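Local coordinates for NYN domain-containing protein (Vibrio parahaemolyticus, PDB 2QIP), which is of unknown function but carries a NYN domain of the PIN clan, and so may act as an RNA nuclease, at residues R26-S31 / V141-S146; I14-Q19 / F33-F38. One frame throughout, in Å; residues are numbered along the deposited sequence.

Contact 1: R26-S31 / V141-S146; sequences REAYRS and VPRLTS
Ala28 and Tyr29, in the last turn of helix 18-29, meet Val141, Pro142, Arg143 and Leu144 in the loop after strand 135-140 of a PIN-clan parallel alpha/beta fold. Ala28 CB touches Val141 CG1 at 3.6 Å and Arg143 CD at 3.8 Å. In one of its two modelled conformers the extended Glu27 chain crosses Leu144 at a slant, with Leu144 CD1 against the glutamate carbons and CD2 near the carboxylate. The hydroxyl end of Tyr29 meets Val141 from the opposite direction: Tyr29 OH lies 3.7 Å from Val141 CG1, and the CD carbon of Pro142 is a second neighbour of this oxygen. Against the same ring the Arg143 guanidinium stands almost upright, the planes 83° apart, with Tyr29 CE1 near the guanidinium plane and 4.0 Å from Arg143 NH1; this is no stack. The arginine chain bends at chi3 (89°), turning its head toward the tyrosine after CD has passed Ala28.

Farther out, the 3-10 turn 142-144 is fastened at Val141 O, which accepts from Leu144 N and Thr145 OG1 on opposite faces of its plane. Tyr29 OH is hydrogen-bonded to Ile159 O. A bridging water donates to Tyr29 OH and accepts from Arg143 N, both at 3.0 Å.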
# COMPACT_ATOMS: atom_id res chain seq x y z
N ARG A 26 21.69 -7.45 -2.35
CA ARG A 26 22.86 -6.77 -2.94
C ARG A 26 23.60 -5.93 -1.89
O ARG A 26 24.84 -5.97 -1.81
CB ARG A 26 22.47 -5.91 -4.14
CG ARG A 26 21.96 -6.64 -5.40
CD ARG A 26 22.73 -7.90 -5.78
NE ARG A 26 24.13 -7.64 -6.13
CZ ARG A 26 25.01 -8.57 -6.49
NH1 ARG A 26 26.26 -8.22 -6.77
NH2 ARG A 26 24.64 -9.85 -6.58
N GLU A 27 22.86 -5.17 -1.09
CA GLU A 27 23.48 -4.28 -0.11
C GLU A 27 24.15 -5.04 1.03
O GLU A 27 25.28 -4.72 1.43
CB GLU A 27 22.46 -3.27 0.44
CG GLU A 27 23.02 -2.33 1.51
CD GLU A 27 22.01 -1.29 1.99
OE1 GLU A 27 20.97 -1.10 1.32
OE2 GLU A 27 22.27 -0.65 3.04
N ALA A 28 23.47 -6.05 1.56
CA ALA A 28 24.00 -6.79 2.71
C ALA A 28 25.07 -7.82 2.36
O ALA A 28 25.99 -8.04 3.13
CB ALA A 28 22.87 -7.46 3.45
N TYR A 29 24.90 -8.47 1.21
CA TYR A 29 25.67 -9.66 0.88
C TYR A 29 26.37 -9.62 -0.48
O TYR A 29 27.11 -10.55 -0.81
CB TYR A 29 24.76 -10.89 0.92
CG TYR A 29 23.93 -11.04 2.16
CD1 TYR A 29 24.51 -11.10 3.44
CD2 TYR A 29 22.53 -11.19 2.07
CE1 TYR A 29 23.72 -11.27 4.59
CE2 TYR A 29 21.75 -11.35 3.20
CZ TYR A 29 22.34 -11.40 4.45
OH TYR A 29 21.56 -11.57 5.57
N ARG A 30 26.10 -8.60 -1.29
CA ARG A 30 26.47 -8.58 -2.72
C ARG A 30 26.26 -9.95 -3.41
O ARG A 30 27.10 -10.45 -4.16
CB ARG A 30 27.89 -8.01 -2.94
CG ARG A 30 27.95 -6.50 -2.66
CD ARG A 30 28.05 -5.60 -3.91
NE ARG A 30 26.96 -5.71 -4.89
CZ ARG A 30 26.62 -4.74 -5.75
NH1 ARG A 30 27.26 -3.58 -5.75
NH2 ARG A 30 25.62 -4.92 -6.59
N SER A 31 25.09 -10.53 -3.13
CA SER A 31 24.70 -11.84 -3.63
C SER A 31 23.24 -11.77 -4.03
O SER A 31 22.55 -10.81 -3.69
CB SER A 31 24.83 -12.89 -2.54
OG SER A 31 26.16 -12.99 -2.07
N VAL A 141 16.06 -9.76 5.02
CA VAL A 141 17.49 -9.64 5.35
C VAL A 141 17.55 -8.93 6.72
O VAL A 141 17.14 -7.78 6.82
CB VAL A 141 18.21 -8.81 4.28
CG1 VAL A 141 19.63 -8.51 4.72
CG2 VAL A 141 18.20 -9.57 2.97
N PRO A 142 18.02 -9.64 7.77
CA PRO A 142 17.88 -9.05 9.12
C PRO A 142 18.43 -7.63 9.29
O PRO A 142 17.75 -6.78 9.87
CB PRO A 142 18.60 -10.04 10.03
CG PRO A 142 18.47 -11.33 9.31
CD PRO A 142 18.63 -10.98 7.84
N ARG A 143 19.62 -7.37 8.74
CA ARG A 143 20.26 -6.07 8.97
C ARG A 143 19.55 -4.92 8.21
O ARG A 143 19.85 -3.75 8.41
CB ARG A 143 21.78 -6.14 8.72
CG ARG A 143 22.18 -6.27 7.26
CD ARG A 143 23.70 -6.50 7.07
NE ARG A 143 24.09 -7.91 7.09
CZ ARG A 143 24.67 -8.53 8.12
NH1 ARG A 143 25.00 -9.82 8.04
NH2 ARG A 143 24.93 -7.86 9.24
N LEU A 144 18.57 -5.27 7.38
CA LEU A 144 17.85 -4.27 6.58
C LEU A 144 16.34 -4.38 6.72
O LEU A 144 15.61 -3.70 6.00
CB LEU A 144 18.27 -4.36 5.10
CG LEU A 144 19.75 -3.99 4.85
CD1 LEU A 144 20.18 -4.35 3.44
CD2 LEU A 144 20.01 -2.51 5.14
N THR A 145 15.90 -5.22 7.66
CA THR A 145 14.47 -5.42 7.93
C THR A 145 14.04 -4.64 9.15
O THR A 145 14.71 -4.64 10.19
CB THR A 145 14.16 -6.91 8.15
OG1 THR A 145 14.42 -7.61 6.93
CG2 THR A 145 12.69 -7.14 8.51
N SER A 146 12.90 -3.97 9.03
CA SER A 146 12.35 -3.21 10.14
C SER A 146 12.09 -4.07 11.35
O SER A 146 11.42 -5.09 11.22
CB SER A 146 11.02 -2.63 9.69
OG SER A 146 10.34 -2.04 10.77
O HOH W 1 21.60 -9.30 7.55

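Contact 2: I14-Q19 / F33-F38; sequences ILVDVQ and FDYNQF
Strands 10-17 and 46-55 are parallel neighbours joined by a beta-alpha-beta crossover with two helices; the second, 35-42, starts over strand 10-17 in the buried interior of the NYN domain. Alternate strand residues Ile14 and Val16 point their CB atoms at the helix, whereas Leu15 and Asp17 point away from it. Ile14 CG2, set anti to the backbone N, meets the edge of the Phe38 ring, 3.8 Å from Phe38 CE2 and close to the ring plane. Val16 reaches both Tyr35 and Phe38: its CG1 lies at the edge of the tyrosine ring, 3.9 Å from Tyr35 CE1, and its CG2 stands obliquely to Phe38, 4.5 Å from CE2. One step further, at the start of helix 18-29, both methyls of Val18 face the phenol oxygen from one side, CG1 and CG2 each 3.8 Å from Tyr35 OH.

Within 33-38, Phe33 CD2 sits over the centre of the Tyr35 ring, 3.4 Å above its plane. Asp34 N-caps the helix, its OD1 accepting from Gln37 N with an N-H...O angle of 165°. Beyond these residues, Tyr139 meets Phe38 edge-to-face, and Val21 and Leu70 also touch Tyr35.

A water near the Tyr35 ring plane donates to Val18 O and may join it to the phenol, though its 2.5 Å from Tyr35 OH is unusually short. Direct contacts pair carbons, or carbon with the phenol oxygen, so cohesion is chiefly apolar.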
# COMPACT_ATOMS: atom_id res chain seq x y z
N ILE A 14 2.11 -17.02 -0.73
CA ILE A 14 3.43 -16.39 -0.71
C ILE A 14 3.36 -15.12 -1.56
O ILE A 14 2.81 -15.15 -2.66
CB ILE A 14 4.51 -17.34 -1.29
CG1 ILE A 14 4.60 -18.64 -0.49
CG2 ILE A 14 5.88 -16.61 -1.29
CD1 ILE A 14 5.43 -19.71 -1.15
N LEU A 15 3.91 -14.02 -1.03
CA LEU A 15 4.04 -12.77 -1.78
C LEU A 15 5.48 -12.31 -1.65
O LEU A 15 5.95 -12.07 -0.53
CB LEU A 15 3.12 -11.67 -1.24
CG LEU A 15 1.61 -11.91 -1.41
CD1 LEU A 15 1.02 -12.72 -0.23
CD2 LEU A 15 0.90 -10.57 -1.55
N VAL A 16 6.17 -12.22 -2.78
CA VAL A 16 7.57 -11.77 -2.80
C VAL A 16 7.72 -10.36 -3.36
O VAL A 16 7.32 -10.10 -4.49
CB VAL A 16 8.48 -12.72 -3.60
CG1 VAL A 16 9.94 -12.28 -3.46
CG2 VAL A 16 8.32 -14.16 -3.12
N ASP A 17 8.32 -9.49 -2.56
CA ASP A 17 8.63 -8.13 -2.99
C ASP A 17 10.01 -8.25 -3.67
O ASP A 17 11.06 -8.10 -3.01
CB ASP A 17 8.68 -7.28 -1.71
CG ASP A 17 8.89 -5.80 -1.94
OD1 ASP A 17 9.10 -5.33 -3.07
OD2 ASP A 17 8.85 -5.09 -0.90
N VAL A 18 10.02 -8.58 -4.97
CA VAL A 18 11.26 -8.92 -5.67
C VAL A 18 12.27 -7.78 -5.61
O VAL A 18 13.45 -8.03 -5.40
CB VAL A 18 10.97 -9.33 -7.15
CG1 VAL A 18 12.25 -9.44 -7.98
CG2 VAL A 18 10.16 -10.65 -7.19
N GLN A 19 11.81 -6.54 -5.74
CA GLN A 19 12.75 -5.40 -5.69
C GLN A 19 13.42 -5.28 -4.31
O GLN A 19 14.63 -5.05 -4.22
CB GLN A 19 12.04 -4.08 -6.04
CG GLN A 19 11.61 -3.97 -7.50
CD GLN A 19 12.80 -3.86 -8.47
OE1 GLN A 19 13.25 -4.86 -9.03
NE2 GLN A 19 13.31 -2.63 -8.65
N PHE A 33 19.35 -13.73 -4.21
CA PHE A 33 18.47 -14.67 -3.51
C PHE A 33 18.28 -15.95 -4.29
O PHE A 33 18.07 -15.92 -5.52
CB PHE A 33 17.13 -13.97 -3.34
CG PHE A 33 16.16 -14.64 -2.42
CD1 PHE A 33 16.39 -14.73 -1.04
CD2 PHE A 33 14.95 -15.09 -2.93
CE1 PHE A 33 15.43 -15.31 -0.19
CE2 PHE A 33 13.99 -15.66 -2.08
CZ PHE A 33 14.24 -15.76 -0.71
N ASP A 34 18.33 -17.09 -3.59
CA ASP A 34 18.10 -18.39 -4.20
C ASP A 34 16.61 -18.74 -4.13
O ASP A 34 16.13 -19.28 -3.12
CB ASP A 34 18.95 -19.47 -3.52
CG ASP A 34 18.86 -20.81 -4.20
OD1 ASP A 34 17.94 -21.01 -5.04
OD2 ASP A 34 19.73 -21.68 -3.90
N TYR A 35 15.89 -18.44 -5.20
CA TYR A 35 14.46 -18.65 -5.20
C TYR A 35 14.08 -20.13 -5.17
O TYR A 35 13.02 -20.49 -4.65
CB TYR A 35 13.81 -17.97 -6.40
CG TYR A 35 13.66 -16.49 -6.22
CD1 TYR A 35 12.50 -15.97 -5.66
CD2 TYR A 35 14.66 -15.61 -6.62
CE1 TYR A 35 12.34 -14.58 -5.50
CE2 TYR A 35 14.52 -14.23 -6.45
CZ TYR A 35 13.35 -13.73 -5.89
OH TYR A 35 13.18 -12.38 -5.73
N ASN A 36 14.94 -21.00 -5.72
CA ASN A 36 14.66 -22.43 -5.62
C ASN A 36 14.77 -22.95 -4.18
O ASN A 36 13.93 -23.73 -3.74
CB ASN A 36 15.61 -23.23 -6.51
CG ASN A 36 15.17 -23.27 -7.95
OD1 ASN A 36 14.12 -23.82 -8.27
ND2 ASN A 36 16.00 -22.71 -8.82
N GLN A 37 15.78 -22.49 -3.46
CA GLN A 37 15.94 -22.89 -2.05
C GLN A 37 14.77 -22.35 -1.23
O GLN A 37 14.23 -23.06 -0.39
CB GLN A 37 17.27 -22.37 -1.48
CG GLN A 37 17.67 -23.02 -0.14
CD GLN A 37 18.00 -24.50 -0.30
OE1 GLN A 37 18.17 -24.99 -1.42
NE2 GLN A 37 18.11 -25.20 0.82
N PHE A 38 14.43 -21.08 -1.46
CA PHE A 38 13.30 -20.51 -0.75
C PHE A 38 12.02 -21.32 -1.01
O PHE A 38 11.30 -21.66 -0.07
CB PHE A 38 13.09 -19.03 -1.11
CG PHE A 38 11.76 -18.51 -0.64
CD1 PHE A 38 11.57 -18.18 0.70
CD2 PHE A 38 10.70 -18.39 -1.53
CE1 PHE A 38 10.34 -17.74 1.16
CE2 PHE A 38 9.45 -17.97 -1.07
CZ PHE A 38 9.27 -17.65 0.27
O HOH W 2 15.07 -10.72 -6.11

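From the N terminus, the chain runs up strand 10-17 into helix 18-29, whose first turn belongs to contact 2 and whose last belongs to contact 1. After the short connection to 33-38, contact 2 closes a local loop, with 13 residues between its segments, and lays helix 35-42 on the first strand. Contact 1 closes far later: 109 residues separate 26-31 from 141-146, which follows the fifth strand of the sheet. Because 26-31 falls inside the loop of contact 2 while 141-146 falls outside it, the two closures cross. They lie about 14 Å apart, centre to centre, and helix 18-29 runs from the helix-covered face of strand 10-17 to the loop between strand 135-140 and helix 147-152.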